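Local coordinates for Lmo0135 protein (PDB 5ISU) that probably serves as the extracellular substrate-binding protein of an ABC transporter, with peptides the likely cargo, at residues 42-56 with 484-496. Numbering follows the deposited sequence.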
ATOM      1  N   LEU A  42       1.324   8.100  -7.389  1.00 34.87           N
ATOM      2  CA  LEU A  42       1.591   8.372  -5.975  1.00 35.02           C
ATOM      3  C   LEU A  42       3.039   8.798  -5.759  1.00 34.64           C
ATOM      4  O   LEU A  42       3.322   9.634  -4.909  1.00 35.91           O
ATOM      5  CB  LEU A  42       1.252   7.146  -5.095  1.00 36.39           C
ATOM      6  CG  LEU A  42      -0.238   6.901  -4.841  1.00 37.86           C
ATOM      7  CD1 LEU A  42      -0.523   5.553  -4.180  1.00 39.31           C
ATOM      8  CD2 LEU A  42      -0.827   8.026  -4.002  1.00 36.11           C
ATOM      9  N   THR A  43       3.947   8.205  -6.528  1.00 35.79           N
ATOM     10  CA  THR A  43       5.362   8.508  -6.421  1.00 35.91           C
ATOM     11  C   THR A  43       5.593   9.969  -6.801  1.00 36.46           C
ATOM     12  O   THR A  43       6.317  10.686  -6.117  1.00 34.56           O
ATOM     13  CB  THR A  43       6.186   7.572  -7.339  1.00 38.14           C
ATOM     14  OG1 THR A  43       5.986   6.219  -6.945  1.00 37.21           O
ATOM     15  CG2 THR A  43       7.684   7.879  -7.276  1.00 37.91           C
ATOM     16  N   ILE A  44       4.929  10.413  -7.867  1.00 38.49           N
ATOM     17  CA  ILE A  44       5.072  11.795  -8.337  1.00 40.41           C
ATOM     18  C   ILE A  44       4.362  12.753  -7.377  1.00 39.95           C
ATOM     19  O   ILE A  44       4.917  13.810  -7.004  1.00 39.80           O
ATOM     20  CB  ILE A  44       4.623  11.946  -9.809  1.00 43.12           C
ATOM     21  CG1 ILE A  44       5.546  11.093 -10.689  1.00 45.71           C
ATOM     22  CG2 ILE A  44       4.671  13.404 -10.243  1.00 43.54           C
ATOM     23  CD1 ILE A  44       5.205  11.072 -12.154  1.00 49.62           C
ATOM     24  N   GLN A  45       3.186  12.353  -6.913  1.00 38.84           N
ATOM     25  CA  GLN A  45       2.433  13.167  -5.951  1.00 38.47           C
ATOM     26  C   GLN A  45       3.216  13.465  -4.665  1.00 38.05           C
ATOM     27  O   GLN A  45       3.123  14.558  -4.115  1.00 36.56           O
ATOM     28  CB  GLN A  45       1.133  12.461  -5.610  1.00 39.76           C
ATOM     29  CG  GLN A  45       0.438  12.979  -4.367  1.00 42.25           C
ATOM     30  CD  GLN A  45      -0.851  12.229  -4.109  1.00 44.10           C
ATOM     31  OE1 GLN A  45      -1.700  12.156  -4.981  1.00 46.50           O
ATOM     32  NE2 GLN A  45      -0.999  11.672  -2.915  1.00 44.33           N
ATOM     33  N   GLN A  46       3.990  12.491  -4.197  1.00 38.04           N
ATOM     34  CA  GLN A  46       4.772  12.654  -2.969  1.00 37.00           C
ATOM     35  C   GLN A  46       5.752  13.819  -3.094  1.00 36.98           C
ATOM     36  O   GLN A  46       6.067  14.481  -2.116  1.00 38.25           O
ATOM     37  CB  GLN A  46       5.554  11.379  -2.667  1.00 37.12           C
ATOM     38  CG  GLN A  46       6.171  11.334  -1.286  1.00 37.49           C
ATOM     39  CD  GLN A  46       5.129  11.251  -0.198  1.00 35.40           C
ATOM     40  OE1 GLN A  46       3.977  10.892  -0.450  1.00 36.11           O
ATOM     41  NE2 GLN A  46       5.532  11.546   1.019  1.00 33.18           N
ATOM     42  N   ALA A  47       6.217  14.067  -4.310  1.00 35.27           N
ATOM     43  CA  ALA A  47       7.156  15.147  -4.551  1.00 34.82           C
ATOM     44  C   ALA A  47       6.454  16.492  -4.732  1.00 35.82           C
ATOM     45  O   ALA A  47       6.998  17.510  -4.385  1.00 40.77           O
ATOM     46  CB  ALA A  47       7.994  14.838  -5.773  1.00 34.40           C
ATOM     47  N   VAL A  48       5.228  16.481  -5.230  1.00 37.56           N
ATOM     48  CA  VAL A  48       4.510  17.713  -5.549  1.00 38.40           C
ATOM     49  C   VAL A  48       3.595  18.210  -4.443  1.00 38.08           C
ATOM     50  O   VAL A  48       3.442  19.421  -4.283  1.00 39.27           O
ATOM     51  CB  VAL A  48       3.730  17.532  -6.870  1.00 39.24           C
ATOM     52  CG1 VAL A  48       2.922  18.774  -7.225  1.00 39.56           C
ATOM     53  CG2 VAL A  48       4.713  17.181  -7.987  1.00 40.71           C
ATOM     54  N   TYR A  49       2.998  17.287  -3.685  1.00 39.93           N
ATOM     55  CA  TYR A  49       2.090  17.631  -2.596  1.00 38.99           C
ATOM     56  C   TYR A  49       2.570  17.164  -1.225  1.00 37.33           C
ATOM     57  O   TYR A  49       3.041  16.053  -1.076  1.00 39.44           O
ATOM     58  CB  TYR A  49       0.733  16.979  -2.831  1.00 39.99           C
ATOM     59  CG  TYR A  49      -0.034  17.474  -4.038  1.00 41.55           C
ATOM     60  CD1 TYR A  49       0.209  16.954  -5.313  1.00 42.96           C
ATOM     61  CD2 TYR A  49      -1.044  18.424  -3.898  1.00 40.13           C
ATOM     62  CE1 TYR A  49      -0.522  17.384  -6.407  1.00 44.02           C
ATOM     63  CE2 TYR A  49      -1.770  18.864  -4.987  1.00 42.60           C
ATOM     64  CZ  TYR A  49      -1.510  18.335  -6.229  1.00 43.22           C
ATOM     65  OH  TYR A  49      -2.226  18.777  -7.285  1.00 45.35           O
ATOM     66  N   ALA A  50       2.385  18.017  -0.224  1.00 36.92           N
ATOM     67  CA  ALA A  50       2.701  17.701   1.148  1.00 36.91           C
ATOM     68  C   ALA A  50       1.403  17.266   1.891  1.00 38.09           C
ATOM     69  O   ALA A  50       0.316  17.769   1.587  1.00 35.16           O
ATOM     70  CB  ALA A  50       3.311  18.909   1.821  1.00 37.22           C
ATOM     71  N   PRO A  51       1.515  16.318   2.851  1.00 37.86           N
ATOM     72  CA  PRO A  51       0.356  15.899   3.651  1.00 37.74           C
ATOM     73  C   PRO A  51       0.238  16.705   4.968  1.00 37.23           C
ATOM     74  O   PRO A  51       1.121  17.497   5.289  1.00 34.73           O
ATOM     75  CB  PRO A  51       0.697  14.452   3.967  1.00 37.95           C
ATOM     76  CG  PRO A  51       2.189  14.502   4.179  1.00 38.69           C
ATOM     77  CD  PRO A  51       2.704  15.492   3.159  1.00 37.14           C
ATOM     78  N   LEU A  52      -0.840  16.509   5.724  1.00 38.15           N
ATOM     79  CA  LEU A  52      -0.956  17.186   7.021  1.00 38.15           C
ATOM     80  C   LEU A  52       0.088  16.582   7.964  1.00 38.52           C
ATOM     81  O   LEU A  52       0.767  17.299   8.698  1.00 39.67           O
ATOM     82  CB  LEU A  52      -2.349  17.029   7.614  1.00 37.68           C
ATOM     83  CG  LEU A  52      -3.482  17.663   6.807  1.00 39.12           C
ATOM     84  CD1 LEU A  52      -4.832  17.275   7.393  1.00 39.34           C
ATOM     85  CD2 LEU A  52      -3.331  19.173   6.746  1.00 39.23           C
ATOM     86  N   PHE A  53       0.191  15.253   7.928  1.00 38.40           N
ATOM     87  CA  PHE A  53       1.137  14.496   8.739  1.00 36.96           C
ATOM     88  C   PHE A  53       1.779  13.449   7.855  1.00 36.97           C
ATOM     89  O   PHE A  53       1.168  13.009   6.879  1.00 36.94           O
ATOM     90  CB  PHE A  53       0.422  13.795   9.884  1.00 37.15           C
ATOM     91  CG  PHE A  53      -0.259  14.734  10.835  1.00 39.09           C
ATOM     92  CD1 PHE A  53      -1.542  15.172  10.584  1.00 38.91           C
ATOM     93  CD2 PHE A  53       0.394  15.177  11.978  1.00 39.45           C
ATOM     94  CE1 PHE A  53      -2.180  16.033  11.465  1.00 42.16           C
ATOM     95  CE2 PHE A  53      -0.224  16.038  12.858  1.00 43.32           C
ATOM     96  CZ  PHE A  53      -1.523  16.470  12.606  1.00 42.99           C
ATOM     97  N   TRP A  54       3.007  13.057   8.184  1.00 36.23           N
ATOM     98  CA  TRP A  54       3.686  12.027   7.424  1.00 37.87           C
ATOM     99  C   TRP A  54       3.161  10.670   7.900  1.00 38.60           C
ATOM    100  O   TRP A  54       3.247  10.356   9.063  1.00 39.53           O
ATOM    101  CB  TRP A  54       5.206  12.100   7.614  1.00 38.44           C
ATOM    102  CG  TRP A  54       5.846  13.386   7.194  1.00 39.16           C
ATOM    103  CD1 TRP A  54       6.398  14.321   8.006  1.00 41.02           C
ATOM    104  CD2 TRP A  54       5.994  13.882   5.856  1.00 36.78           C
ATOM    105  NE1 TRP A  54       6.905  15.358   7.267  1.00 39.90           N
ATOM    106  CE2 TRP A  54       6.663  15.116   5.942  1.00 37.89           C
ATOM    107  CE3 TRP A  54       5.635  13.397   4.602  1.00 34.77           C
ATOM    108  CZ2 TRP A  54       6.983  15.876   4.816  1.00 36.97           C
ATOM    109  CZ3 TRP A  54       5.948  14.158   3.467  1.00 34.34           C
ATOM    110  CH2 TRP A  54       6.600  15.383   3.584  1.00 36.20           C
ATOM    111  N   GLU A  55       2.615   9.888   6.977  1.00 40.99           N
ATOM    112  CA  GLU A  55       2.033   8.570   7.263  1.00 45.00           C
ATOM    113  C   GLU A  55       2.989   7.576   7.913  1.00 46.29           C
ATOM    114  O   GLU A  55       2.641   6.937   8.899  1.00 45.85           O
ATOM    115  CB  GLU A  55       1.485   7.953   5.948  1.00 48.00           C
ATOM    116  CG  GLU A  55       1.030   6.494   6.048  1.00 54.83           C
ATOM    117  CD  GLU A  55       0.368   5.964   4.777  1.00 55.15           C
ATOM    118  OE1 GLU A  55       0.428   6.646   3.739  1.00 54.32           O
ATOM    119  OE2 GLU A  55      -0.209   4.848   4.821  1.00 59.60           O
ATOM    120  N   VAL A  56       4.189   7.450   7.351  1.00 46.76           N
ATOM    121  CA  VAL A  56       5.167   6.468   7.829  1.00 48.91           C
ATOM    122  C   VAL A  56       5.431   6.538   9.345  1.00 49.64           C
ATOM    123  O   VAL A  56       5.627   5.511   9.958  1.00 52.84           O
ATOM    124  CB  VAL A  56       6.470   6.536   6.986  1.00 51.81           C
ATOM    125  CG1 VAL A  56       7.295   7.761   7.349  1.00 53.60           C
ATOM    126  CG2 VAL A  56       7.294   5.278   7.146  1.00 54.14           C
ATOM    127  N   ALA A 484      15.831  11.369   4.013  1.00 39.56           N
ATOM    128  CA  ALA A 484      14.742  11.365   3.032  1.00 37.48           C
ATOM    129  C   ALA A 484      13.697  10.274   3.334  1.00 38.55           C
ATOM    130  O   ALA A 484      12.563  10.344   2.852  1.00 36.52           O
ATOM    131  CB  ALA A 484      15.293  11.225   1.631  1.00 36.72           C
ATOM    132  N   THR A 485      14.116   9.281   4.131  1.00 38.51           N
ATOM    133  CA  THR A 485      13.294   8.163   4.604  1.00 38.58           C
ATOM    134  C   THR A 485      12.739   7.253   3.514  1.00 38.29           C
ATOM    135  O   THR A 485      11.722   7.574   2.890  1.00 34.86           O
ATOM    136  CB  THR A 485      12.063   8.610   5.465  1.00 39.62           C
ATOM    137  OG1 THR A 485      12.395   9.725   6.294  1.00 45.03           O
ATOM    138  CG2 THR A 485      11.552   7.439   6.330  1.00 39.56           C
ATOM    139  N   PRO A 486      13.386   6.099   3.292  1.00 38.63           N
ATOM    140  CA  PRO A 486      12.783   5.167   2.348  1.00 37.82           C
ATOM    141  C   PRO A 486      11.422   4.732   2.881  1.00 38.07           C
ATOM    142  O   PRO A 486      11.257   4.578   4.098  1.00 40.71           O
ATOM    143  CB  PRO A 486      13.758   4.001   2.335  1.00 38.57           C
ATOM    144  CG  PRO A 486      15.078   4.609   2.719  1.00 39.60           C
ATOM    145  CD  PRO A 486      14.725   5.665   3.726  1.00 39.48           C
ATOM    146  N   GLN A 487      10.427   4.596   2.024  1.00 37.13           N
ATOM    147  CA  GLN A 487       9.120   4.172   2.535  1.00 37.38           C
ATOM    148  C   GLN A 487       8.346   3.447   1.471  1.00 37.95           C
ATOM    149  O   GLN A 487       8.646   3.586   0.282  1.00 41.12           O
ATOM    150  CB  GLN A 487       8.306   5.371   3.034  1.00 37.63           C
ATOM    151  CG  GLN A 487       7.742   6.227   1.921  1.00 39.21           C
ATOM    152  CD  GLN A 487       6.811   7.314   2.401  1.00 39.26           C
ATOM    153  OE1 GLN A 487       6.834   7.694   3.555  1.00 40.10           O
ATOM    154  NE2 GLN A 487       6.019   7.862   1.482  1.00 39.32           N
ATOM    155  N   PRO A 488       7.307   2.705   1.876  1.00 38.47           N
ATOM    156  CA  PRO A 488       6.519   1.965   0.902  1.00 37.37           C
ATOM    157  C   PRO A 488       5.992   2.830  -0.236  1.00 38.16           C
ATOM    158  O   PRO A 488       5.750   4.029  -0.044  1.00 38.40           O
ATOM    159  CB  PRO A 488       5.349   1.447   1.738  1.00 39.78           C
ATOM    160  CG  PRO A 488       5.911   1.341   3.113  1.00 40.79           C
ATOM    161  CD  PRO A 488       6.789   2.533   3.249  1.00 38.22           C
ATOM    162  N   VAL A 489       5.869   2.216  -1.411  1.00 39.17           N
ATOM    163  CA  VAL A 489       5.319   2.810  -2.635  1.00 41.14           C
ATOM    164  C   VAL A 489       6.114   3.929  -3.341  1.00 41.46           C
ATOM    165  O   VAL A 489       6.507   3.770  -4.491  1.00 42.87           O
ATOM    166  CB  VAL A 489       3.860   3.348  -2.430  1.00 43.47           C
ATOM    167  CG1 VAL A 489       3.246   3.787  -3.757  1.00 42.70           C
ATOM    168  CG2 VAL A 489       2.959   2.297  -1.782  1.00 44.01           C
ATOM    169  N   THR A 490       6.305   5.055  -2.666  1.00 39.31           N
ATOM    170  CA  THR A 490       6.895   6.254  -3.267  1.00 38.07           C
ATOM    171  C   THR A 490       8.396   6.378  -3.246  1.00 39.80           C
ATOM    172  O   THR A 490       8.912   7.424  -3.618  1.00 42.47           O
ATOM    173  CB  THR A 490       6.370   7.491  -2.540  1.00 36.92           C
ATOM    174  OG1 THR A 490       6.961   7.565  -1.232  1.00 36.45           O
ATOM    175  CG2 THR A 490       4.831   7.428  -2.427  1.00 37.91           C
ATOM    176  N   MET A 491       9.082   5.326  -2.812  1.00 40.87           N
ATOM    177  CA  MET A 491      10.553   5.281  -2.674  1.00 41.92           C
ATOM    178  C   MET A 491      10.982   6.077  -1.473  1.00 37.76           C
ATOM    179  O   MET A 491      11.482   5.503  -0.526  1.00 38.62           O
ATOM    180  CB  MET A 491      11.328   5.727  -3.918  1.00 43.01           C
ATOM    181  CG  MET A 491      11.002   4.941  -5.166  1.00 47.45           C
ATOM    182  SD  MET A 491      11.972   5.575  -6.540  1.00 51.83           S
ATOM    183  CE  MET A 491      11.237   4.693  -7.901  1.00 50.97           C
ATOM    184  N   PHE A 492      10.800   7.389  -1.505  1.00 36.57           N
ATOM    185  CA  PHE A 492      11.173   8.220  -0.374  1.00 36.36           C
ATOM    186  C   PHE A 492      10.006   9.068   0.091  1.00 36.00           C
ATOM    187  O   PHE A 492       9.061   9.339  -0.676  1.00 35.43           O
ATOM    188  CB  PHE A 492      12.336   9.139  -0.711  1.00 37.34           C
ATOM    189  CG  PHE A 492      13.660   8.442  -0.839  1.00 37.69           C
ATOM    190  CD1 PHE A 492      14.355   8.048   0.293  1.00 39.23           C
ATOM    191  CD2 PHE A 492      14.245   8.251  -2.071  1.00 37.74           C
ATOM    192  CE1 PHE A 492      15.589   7.434   0.200  1.00 38.05           C
ATOM    193  CE2 PHE A 492      15.484   7.648  -2.174  1.00 38.68           C
ATOM    194  CZ  PHE A 492      16.152   7.227  -1.035  1.00 38.58           C
ATOM    195  N   ARG A 493      10.111   9.499   1.346  1.00 34.40           N
ATOM    196  CA  ARG A 493       9.108  10.319   1.998  1.00 34.27           C
ATOM    197  C   ARG A 493       9.273  11.738   1.546  1.00 34.00           C
ATOM    198  O   ARG A 493       8.279  12.406   1.198  1.00 34.05           O
ATOM    199  CB  ARG A 493       9.294  10.247   3.517  1.00 36.26           C
ATOM    200  CG  ARG A 493       8.273  11.003   4.378  1.00 37.32           C
ATOM    201  CD  ARG A 493       8.666  10.968   5.860  1.00 37.60           C
ATOM    202  NE  ARG A 493      10.035  11.464   6.032  1.00 39.11           N
ATOM    203  CZ  ARG A 493      10.394  12.744   6.084  1.00 38.24           C
ATOM    204  NH1 ARG A 493       9.501  13.706   6.033  1.00 38.36           N
ATOM    205  NH2 ARG A 493      11.673  13.059   6.178  1.00 40.04           N
ATOM    206  N   ASP A 494      10.531  12.188   1.511  1.00 32.42           N
ATOM    207  CA  ASP A 494      10.830  13.557   1.181  1.00 34.59           C
ATOM    208  C   ASP A 494      12.182  13.687   0.455  1.00 36.95           C
ATOM    209  O   ASP A 494      13.254  13.619   1.063  1.00 36.03           O
ATOM    210  CB  ASP A 494      10.826  14.385   2.474  1.00 34.98           C
ATOM    211  CG  ASP A 494      10.884  15.895   2.225  1.00 36.52           C
ATOM    212  OD1 ASP A 494      11.140  16.333   1.082  1.00 36.87           O
ATOM    213  OD2 ASP A 494      10.664  16.660   3.191  1.00 38.30           O
ATOM    214  N   LEU A 495      12.092  13.928  -0.847  1.00 37.48           N
ATOM    215  CA  LEU A 495      13.248  14.067  -1.716  1.00 39.32           C
ATOM    216  C   LEU A 495      14.071  15.342  -1.493  1.00 40.19           C
ATOM    217  O   LEU A 495      15.179  15.435  -2.013  1.00 38.93           O
ATOM    218  CB  LEU A 495      12.786  14.021  -3.182  1.00 39.50           C
ATOM    219  CG  LEU A 495      12.200  12.707  -3.713  1.00 38.23           C
ATOM    220  CD1 LEU A 495      11.518  12.900  -5.056  1.00 38.15           C
ATOM    221  CD2 LEU A 495      13.297  11.673  -3.836  1.00 40.83           C
ATOM    222  N   SER A 496      13.523  16.319  -0.758  1.00 38.95           N
ATOM    223  CA  SER A 496      14.224  17.581  -0.491  1.00 40.21           C
ATOM    224  C   SER A 496      15.431  17.386   0.419  1.00 41.93           C
ATOM    225  O   SER A 496      16.283  18.285   0.507  1.00 42.71           O
ATOM    226  CB  SER A 496      13.283  18.620   0.147  1.00 40.75           C
ATOM    227  OG  SER A 496      12.887  18.221   1.447  1.00 39.33           O
TER
HETATM  228  O   HOH W   1       8.791  10.337  -4.862  1.00 43.74           O
HETATM  229  O   HOH W   2       2.764   8.729   1.577  1.00 44.06           O
HETATM  230  O   HOH W   3       7.849  15.091   0.111  1.00 45.90           O
HETATM  231  O   HOH W   4       5.111   9.054   5.154  1.00 40.56           O
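A C-terminal hairpin packs here against an N-terminal helix and the loop after it, a join between chain ends more than 400 residues apart in a periplasmic-binding-protein fold of solute-binding family 5. It illustrates how one arginine can serve a contact through both its backbone and its side chain. Residues 484-496, with a short, weakly bonded antiparallel pair about 486-487 and 491-492, face helix 39-48, which also packs on strand 190-195 through Ile-44, Ala-47 and Val-48. The side chain of Arg-493 crosses Trp-54 at about a right angle in a cation-pi contact, Arg-493 CZ lying 4.4 Å from the centroid of the five-membered ring. The guanidinium stands nearly upright on the indole, the planes 83° apart, and Arg-493 NH1 comes down over the face of the ring to 3.2 Å from Trp-54 CE2. A bend at chi3 (54°) turns the group this way, while Arg-493 NE donates to Thr-485 OG1 at 2.9 Å, within the guanidinium plane, which helps fix its rotation. Val-56 CG1 packs on Arg-493 CD at 3.8 Å. Nearer the helix, Thr-490 CG2 lies against Leu-42 O, and Leu-42 CB meets Val-489 CG1. Water 1 bridges the carbonyls of Thr-43 and Thr-490, and water 3 those of Gln-46 and Arg-493. Arg-493 O is thus gripped twice: besides that water it takes a nearly straight bond (171°) on a lone pair from Gln-46 NE2, 2.9 Å away.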